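Local coordinates for carbohydrate binding protein, putative, CPB33A (PDB 5FJQ), which is a copper-containing lytic polysaccharide monooxygenase important for efficient use of chitin by Cellvibrio japonicus, the chain here being its catalytic AA10 domain, at residues 61-66 / 118-123; 78-83 / 174-179; 108-113 / 151-156. One frame throughout, in Å; residues are numbered along the deposited sequence.

In the fold
Contacts 2 and 3 lie in the mixed sheet of the monooxygenase domain, contact 1 packs two loops against it, and all are away from the copper held by His-1 and His-100. Contact 3 (108-113 / 151-156), the most buried, pairs strands 102-109 and 152-161. Contact 2 (78-83 / 174-179), partly buried, adds strand 83-84 to strand 169-178. Contact 1 (61-66 / 118-123), also partly buried, relies on apolar side chains, the others on backbone hydrogen bonds. The Cys-63 to Cys-174 disulfide links contacts 1 and 2. Hydrogen bonds join O of Leu-62 to OH of Tyr-156, O of Trp-80 to NH1 of Arg-152, and N of Ile-175 to O of Ile-155 between neighbouring strands.

Contact 1 (61-66 / 118-123); sequences RLCSAN and QPLRWS
Leu-62 fills the angle between Leu-120 and Trp-122, touching both with its forked end. Its CD1 lies over a face of the indole, 3.6 Å from the centroid of the five-membered ring of Trp-122 and only 14° off the ring normal, a CH-pi contact. The other branch lies between Leu-120 and the six-membered side of the indole, CD2 of Leu-62 resting 3.8 Å from CD2 of Leu-120, with the two leucine side chains crossing at about a right angle. A chi1 of -98°, off the usual staggered values, accompanies this double engagement. Leucine suits the place because its fork serves two surfaces at once, and the flat indole offers a broad face to a methyl.

Leu-120 holds CG anti to its backbone N (chi1 -179°), and its CD2 reaches both Leu-62 and, at 4.2 Å, SG of Cys-63. That sulfur is bonded to Cys-174 on strand 169-178, which ties loop 61-66 to that strand. Around this apolar centre the polar groups have partners: NE1 of Trp-122 is hydrogen-bonded to O of Ile-57, and O of Leu-62 to OH of Tyr-156.

The packing thins toward the ends of the segments. Arg-61 points away from the other loop, its side chain coming no nearer than 6.7 Å, and instead forms a salt bridge with Asp-74 and a cation-pi contact with Phe-71. Arg-121 starts away from loop 61-66 and turns its guanidinium edge to O of Pro-119, while Gln-118 and Ser-123 are exposed, as suits polar residues at the surface.

Residues 62 to 65 form a type I beta turn, closed by a hydrogen bond from N of Ala-65 to O of Leu-62 (3.3 Å). The whole is a small hydrophobic cluster between two long loops of the AA10 domain, pinned by a disulfide to its beta sheet.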
# COMPACT_ATOMS: atom_id res chain seq x y z
N ARG A 61 -0.95 11.71 1.20
CA ARG A 61 0.14 11.18 0.33
C ARG A 61 0.64 9.74 0.71
O ARG A 61 1.78 9.32 0.35
CB ARG A 61 1.31 12.21 0.25
CG ARG A 61 0.98 13.55 -0.41
CD ARG A 61 0.44 13.41 -1.83
NE ARG A 61 0.08 14.71 -2.41
CZ ARG A 61 -0.69 14.89 -3.48
NH1 ARG A 61 -1.22 13.85 -4.09
NH2 ARG A 61 -0.97 16.13 -3.92
N LEU A 62 -0.20 8.97 1.41
CA LEU A 62 0.20 7.74 1.95
C LEU A 62 0.39 6.76 0.76
O LEU A 62 1.40 6.12 0.65
CB LEU A 62 -0.89 7.28 2.87
CG LEU A 62 -0.59 7.59 4.32
CD1 LEU A 62 -0.74 9.06 4.72
CD2 LEU A 62 -1.40 6.67 5.27
N CYS A 63 -0.51 6.84 -0.21
CA CYS A 63 -0.43 5.90 -1.33
C CYS A 63 0.67 6.16 -2.35
O CYS A 63 1.07 5.23 -3.05
CB CYS A 63 -1.80 5.83 -2.01
SG CYS A 63 -3.17 5.17 -1.00
N SER A 64 1.11 7.41 -2.50
CA SER A 64 2.22 7.76 -3.40
C SER A 64 3.56 7.84 -2.66
O SER A 64 4.58 8.15 -3.28
CB SER A 64 1.99 9.15 -4.04
OG SER A 64 1.66 10.13 -3.02
N ALA A 65 3.52 7.63 -1.34
CA ALA A 65 4.67 7.91 -0.47
C ALA A 65 5.22 9.32 -0.84
O ALA A 65 6.40 9.53 -0.80
CB ALA A 65 5.73 6.84 -0.64
N ASN A 66 4.32 10.21 -1.28
CA ASN A 66 4.63 11.60 -1.65
C ASN A 66 5.49 11.75 -2.91
O ASN A 66 6.15 12.79 -3.13
CB ASN A 66 5.21 12.39 -0.46
CG ASN A 66 5.06 13.90 -0.62
OD1 ASN A 66 4.10 14.40 -1.21
ND2 ASN A 66 5.99 14.64 -0.02
N GLN A 118 -12.18 11.66 1.31
CA GLN A 118 -10.94 12.43 1.42
C GLN A 118 -9.76 11.49 1.14
O GLN A 118 -9.83 10.31 1.48
CB GLN A 118 -10.74 12.95 2.86
CG GLN A 118 -11.93 13.63 3.49
CD GLN A 118 -12.53 14.66 2.56
OE1 GLN A 118 -11.80 15.41 1.90
NE2 GLN A 118 -13.86 14.71 2.50
N PRO A 119 -8.66 12.03 0.62
CA PRO A 119 -7.41 11.25 0.66
C PRO A 119 -7.02 10.72 2.04
O PRO A 119 -7.42 11.24 3.12
CB PRO A 119 -6.37 12.17 0.02
CG PRO A 119 -7.21 12.93 -0.96
CD PRO A 119 -8.52 13.20 -0.27
N LEU A 120 -6.28 9.64 1.97
CA LEU A 120 -5.99 8.78 3.12
C LEU A 120 -5.06 9.56 4.05
O LEU A 120 -4.12 10.20 3.58
CB LEU A 120 -5.29 7.51 2.58
CG LEU A 120 -4.93 6.46 3.66
CD1 LEU A 120 -6.23 6.02 4.29
CD2 LEU A 120 -4.18 5.30 3.04
N ARG A 121 -5.37 9.57 5.35
CA ARG A 121 -4.57 10.24 6.35
C ARG A 121 -4.02 9.21 7.33
O ARG A 121 -4.58 8.14 7.51
CB ARG A 121 -5.42 11.27 7.15
CG ARG A 121 -6.04 12.38 6.30
CD ARG A 121 -7.23 12.98 7.03
NE ARG A 121 -8.45 12.24 6.65
CZ ARG A 121 -9.57 12.19 7.37
NH1 ARG A 121 -9.65 12.84 8.53
NH2 ARG A 121 -10.62 11.48 6.93
N TRP A 122 -2.91 9.55 7.97
CA TRP A 122 -2.39 8.72 9.02
C TRP A 122 -3.43 8.40 10.11
O TRP A 122 -3.45 7.30 10.63
CB TRP A 122 -1.18 9.37 9.63
CG TRP A 122 -0.01 9.32 8.70
CD1 TRP A 122 0.52 10.37 8.00
CD2 TRP A 122 0.73 8.16 8.35
NE1 TRP A 122 1.58 9.93 7.27
CE2 TRP A 122 1.73 8.57 7.45
CE3 TRP A 122 0.69 6.82 8.76
CZ2 TRP A 122 2.68 7.68 6.90
CZ3 TRP A 122 1.65 5.91 8.20
CH2 TRP A 122 2.61 6.35 7.28
N SER A 123 -4.22 9.41 10.52
CA SER A 123 -5.22 9.24 11.56
C SER A 123 -6.35 8.23 11.14
O SER A 123 -7.11 7.78 11.98
CB SER A 123 -5.80 10.61 11.94
OG SER A 123 -6.47 11.20 10.82

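Contact 2 (78-83 / 174-179); sequences NDWPAT and CIDVDF
A parallel beta bridge brings the start of strand 83-84 beside strand 169-178, extending the mixed sheet of the AA10 domain. Thr-83 pairs with Val-177, and its backbone reaches both neighbours of that residue: Thr-83 N donates to Asp-176 O at 3.1 Å, and Asp-178 N donates to Thr-83 O at 2.8 Å. The second donor stands 36° out of the carbonyl plane. Beta-branched threonine and valine suit this extended backbone, and their side chains share one face of the sheet.

Ahead of the bridge, the carboxylate of Asp-176 lies against the base of the Trp-80 side chain, with OD2 of Asp-176 3.3 Å from CB of Trp-80. It sits obliquely to the ring, near CG and CD1. Arg-10 ties the pair together, forming a salt bridge with OD1 of Asp-176 and a cation-pi contact with Trp-80; its charge probably favours the ionised form of this buried acid. Small enough to sit close over the strand, Ala-82 makes a CA-H...O contact, its CA 3.2 Å from O of Asp-176. O of Asp-176 also lies 2.8 Å from a water placed to donate to it, and that water is hydrogen-bonded to OG1 of Thr-83 at 2.7 Å.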
# COMPACT_ATOMS: atom_id res chain seq x y z
N ASN A 78 -14.41 5.52 -4.38
CA ASN A 78 -15.08 4.31 -3.85
C ASN A 78 -15.13 3.30 -4.96
O ASN A 78 -15.87 2.29 -4.87
CB ASN A 78 -16.52 4.64 -3.42
CG ASN A 78 -17.33 5.36 -4.51
OD1 ASN A 78 -16.85 5.62 -5.63
ND2 ASN A 78 -18.57 5.72 -4.17
N ASP A 79 -14.37 3.54 -6.02
CA ASP A 79 -14.41 2.59 -7.17
C ASP A 79 -13.04 2.02 -7.55
O ASP A 79 -12.85 1.42 -8.66
CB ASP A 79 -15.08 3.23 -8.37
CG ASP A 79 -14.22 4.30 -8.99
OD1 ASP A 79 -13.25 4.75 -8.33
OD2 ASP A 79 -14.51 4.70 -10.14
N TRP A 80 -12.08 2.15 -6.64
CA TRP A 80 -10.76 1.54 -6.93
C TRP A 80 -10.97 0.07 -7.21
O TRP A 80 -11.83 -0.57 -6.55
CB TRP A 80 -9.78 1.71 -5.80
CG TRP A 80 -9.26 3.13 -5.63
CD1 TRP A 80 -9.59 3.99 -4.60
CD2 TRP A 80 -8.36 3.88 -6.50
NE1 TRP A 80 -8.94 5.19 -4.77
CE2 TRP A 80 -8.18 5.15 -5.91
CE3 TRP A 80 -7.68 3.59 -7.69
CZ2 TRP A 80 -7.36 6.16 -6.48
CZ3 TRP A 80 -6.85 4.62 -8.25
CH2 TRP A 80 -6.71 5.86 -7.65
N PRO A 81 -10.23 -0.51 -8.19
CA PRO A 81 -10.36 -1.97 -8.32
C PRO A 81 -10.01 -2.70 -7.02
O PRO A 81 -8.92 -2.52 -6.48
CB PRO A 81 -9.34 -2.32 -9.39
CG PRO A 81 -9.27 -1.08 -10.25
CD PRO A 81 -9.43 0.08 -9.28
N ALA A 82 -10.89 -3.54 -6.48
CA ALA A 82 -10.66 -4.05 -5.16
C ALA A 82 -10.80 -5.57 -5.14
O ALA A 82 -11.46 -6.14 -5.99
CB ALA A 82 -11.63 -3.39 -4.19
N THR A 83 -10.13 -6.21 -4.20
CA THR A 83 -10.26 -7.63 -4.00
C THR A 83 -11.30 -7.95 -2.93
O THR A 83 -11.35 -7.34 -1.87
CB THR A 83 -8.90 -8.18 -3.57
OG1 THR A 83 -7.92 -7.83 -4.55
CG2 THR A 83 -8.93 -9.67 -3.36
N CYS A 174 -0.73 0.94 -0.56
CA CYS A 174 -2.18 0.98 -0.44
C CYS A 174 -2.80 -0.12 -1.25
O CYS A 174 -2.46 -0.25 -2.43
CB CYS A 174 -2.72 2.27 -0.96
SG CYS A 174 -2.45 3.72 0.16
N ILE A 175 -3.69 -0.90 -0.60
CA ILE A 175 -4.41 -2.06 -1.21
C ILE A 175 -5.91 -1.77 -1.01
O ILE A 175 -6.29 -1.38 0.10
CB ILE A 175 -4.02 -3.36 -0.51
CG1 ILE A 175 -2.46 -3.51 -0.50
CG2 ILE A 175 -4.60 -4.55 -1.26
CD1 ILE A 175 -1.92 -4.28 0.70
N ASP A 176 -6.73 -1.92 -2.07
CA ASP A 176 -8.19 -1.77 -1.91
C ASP A 176 -8.92 -3.12 -1.79
O ASP A 176 -8.72 -4.00 -2.62
CB ASP A 176 -8.78 -0.98 -3.04
CG ASP A 176 -8.10 0.30 -3.28
OD1 ASP A 176 -8.41 1.29 -2.51
OD2 ASP A 176 -7.27 0.30 -4.25
N VAL A 177 -9.76 -3.25 -0.77
CA VAL A 177 -10.44 -4.53 -0.51
C VAL A 177 -11.94 -4.29 -0.32
O VAL A 177 -12.38 -3.15 0.02
CB VAL A 177 -9.85 -5.30 0.71
CG1 VAL A 177 -8.39 -5.68 0.47
CG2 VAL A 177 -10.00 -4.47 1.97
N ASP A 178 -12.75 -5.33 -0.52
CA ASP A 178 -14.17 -5.11 -0.37
C ASP A 178 -14.77 -6.18 0.50
O ASP A 178 -14.84 -7.35 0.11
CB ASP A 178 -14.84 -5.12 -1.74
CG ASP A 178 -16.29 -4.77 -1.68
OD1 ASP A 178 -16.77 -4.26 -0.65
OD2 ASP A 178 -16.96 -5.01 -2.70
N PHE A 179 -15.23 -5.77 1.67
CA PHE A 179 -15.85 -6.71 2.62
C PHE A 179 -17.26 -7.14 2.26
O PHE A 179 -17.83 -7.98 2.94
CB PHE A 179 -15.81 -6.08 4.00
CG PHE A 179 -14.45 -6.21 4.68
CD1 PHE A 179 -13.41 -5.40 4.34
CD2 PHE A 179 -14.25 -7.17 5.64
CE1 PHE A 179 -12.17 -5.47 4.98
CE2 PHE A 179 -13.01 -7.30 6.28
CZ PHE A 179 -11.97 -6.42 5.96
O HOH W 1 -7.13 -5.28 -4.52

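Contact 3 (108-113 / 151-156); sequences YITPQG and GRHIIY
A chi1 of 40° turns OG1 of Thr-110 toward the facing strand, where a chi1 of -76° swings the imidazole of His-153 to meet it. OG1 of Thr-110 lies 2.9 Å from ND1 of His-153, a hydrogen bond in which either may be the donor, and OG1 also accepts a hydrogen bond from N of Ile-154 at 2.9 Å. In return N of Thr-110 donates to O of Ile-154 at 3.1 Å, nearly along the C=O axis. Threonine suits the spot: its hydroxyl takes up a backbone N-H, while CG2 packs on CB of Ile-154. At the ring edge the carbonyl O of Pro-111 lies in the imidazole plane, 3.0 Å from CE1 of His-153. NE2 of His-153 is hydrogen-bonded to O of Thr-150, which would hold the ring in its rotation.

Further along, Tyr-108 and Tyr-156 form a hydrogen-bonded pair, N of Tyr-108 to O of Tyr-156 at 2.8 Å and N of Tyr-156 to O of Tyr-108 at 3.0 Å. Next to it Ile-109 and Ile-155 make a non-hydrogen-bonded pair, CD1 of Ile-109 touching CG1 of Ile-155 on the face away from the tyrosines. This is antiparallel beta pairing in the beta-sandwich core of an AA10 monooxygenase.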
# COMPACT_ATOMS: atom_id res chain seq x y z
N TYR A 108 -2.16 -1.84 8.17
CA TYR A 108 -3.19 -0.97 8.80
C TYR A 108 -4.43 -1.08 7.96
O TYR A 108 -4.38 -1.57 6.80
CB TYR A 108 -2.73 0.50 8.85
CG TYR A 108 -1.47 0.68 9.60
CD1 TYR A 108 -0.21 0.27 9.06
CD2 TYR A 108 -1.49 1.30 10.87
CE1 TYR A 108 0.95 0.43 9.79
CE2 TYR A 108 -0.33 1.46 11.57
CZ TYR A 108 0.85 1.06 11.05
OH TYR A 108 1.91 1.25 11.84
N ILE A 109 -5.53 -0.61 8.54
CA ILE A 109 -6.84 -0.58 7.86
C ILE A 109 -7.64 0.63 8.31
O ILE A 109 -7.44 1.13 9.43
CB ILE A 109 -7.66 -1.89 8.04
CG1 ILE A 109 -8.85 -1.88 7.05
CG2 ILE A 109 -8.14 -2.06 9.50
CD1 ILE A 109 -9.53 -3.24 6.82
N THR A 110 -8.46 1.15 7.38
CA THR A 110 -9.55 2.06 7.60
C THR A 110 -10.63 1.53 8.59
O THR A 110 -10.83 0.31 8.77
CB THR A 110 -10.18 2.41 6.26
OG1 THR A 110 -10.22 1.23 5.44
CG2 THR A 110 -9.26 3.41 5.49
N PRO A 111 -11.35 2.46 9.24
CA PRO A 111 -12.37 2.07 10.20
C PRO A 111 -13.66 1.74 9.50
O PRO A 111 -13.93 2.27 8.42
CB PRO A 111 -12.57 3.38 11.03
CG PRO A 111 -12.19 4.49 10.09
CD PRO A 111 -11.13 3.93 9.18
N GLN A 112 -14.48 0.92 10.14
CA GLN A 112 -15.86 0.75 9.74
C GLN A 112 -16.54 2.11 9.54
O GLN A 112 -16.29 3.10 10.28
CB GLN A 112 -16.56 -0.13 10.78
CG GLN A 112 -17.98 -0.46 10.47
CD GLN A 112 -18.14 -1.19 9.15
OE1 GLN A 112 -17.16 -1.62 8.54
NE2 GLN A 112 -19.37 -1.26 8.67
N GLY A 113 -17.32 2.20 8.45
CA GLY A 113 -17.88 3.49 8.04
C GLY A 113 -17.05 4.32 7.07
O GLY A 113 -17.58 5.24 6.49
N GLY A 151 -18.14 -3.20 3.46
CA GLY A 151 -17.89 -2.04 2.63
C GLY A 151 -16.49 -2.14 2.13
O GLY A 151 -15.78 -3.12 2.39
N ARG A 152 -16.09 -1.12 1.39
CA ARG A 152 -14.80 -1.06 0.79
C ARG A 152 -13.84 -0.42 1.76
O ARG A 152 -14.19 0.53 2.45
CB ARG A 152 -14.95 -0.16 -0.44
CG ARG A 152 -15.43 -0.96 -1.62
CD ARG A 152 -15.70 -0.03 -2.78
NE ARG A 152 -15.63 -0.92 -3.91
CZ ARG A 152 -14.62 -0.92 -4.76
NH1 ARG A 152 -13.67 0.01 -4.60
NH2 ARG A 152 -14.60 -1.80 -5.77
N HIS A 153 -12.63 -0.94 1.82
CA HIS A 153 -11.67 -0.47 2.76
C HIS A 153 -10.31 -0.32 2.11
O HIS A 153 -10.05 -0.88 1.05
CB HIS A 153 -11.67 -1.37 4.01
CG HIS A 153 -12.85 -1.08 4.88
ND1 HIS A 153 -12.86 -0.00 5.75
CD2 HIS A 153 -14.11 -1.59 4.90
CE1 HIS A 153 -14.07 0.10 6.29
NE2 HIS A 153 -14.83 -0.87 5.82
N ILE A 154 -9.46 0.49 2.75
CA ILE A 154 -8.10 0.59 2.34
C ILE A 154 -7.25 -0.07 3.38
O ILE A 154 -7.38 0.18 4.62
CB ILE A 154 -7.65 2.05 2.11
CG1 ILE A 154 -8.56 2.75 1.10
CG2 ILE A 154 -6.18 2.12 1.66
CD1 ILE A 154 -8.18 4.23 0.92
N ILE A 155 -6.36 -0.90 2.86
CA ILE A 155 -5.29 -1.45 3.67
C ILE A 155 -3.97 -0.76 3.28
O ILE A 155 -3.68 -0.58 2.08
CB ILE A 155 -5.16 -2.97 3.55
CG1 ILE A 155 -6.37 -3.61 4.29
CG2 ILE A 155 -3.80 -3.41 4.11
CD1 ILE A 155 -6.62 -5.01 3.87
N TYR A 156 -3.21 -0.38 4.30
CA TYR A 156 -1.91 0.21 4.10
C TYR A 156 -0.89 -0.75 4.68
O TYR A 156 -0.87 -0.97 5.88
CB TYR A 156 -1.87 1.53 4.86
CG TYR A 156 -0.83 2.49 4.37
CD1 TYR A 156 -0.65 2.74 3.02
CD2 TYR A 156 0.02 3.17 5.30
CE1 TYR A 156 0.34 3.64 2.59
CE2 TYR A 156 1.00 4.09 4.88
CZ TYR A 156 1.15 4.34 3.53
OH TYR A 156 2.14 5.25 3.17
O HOH W 2 -17.43 0.70 6.30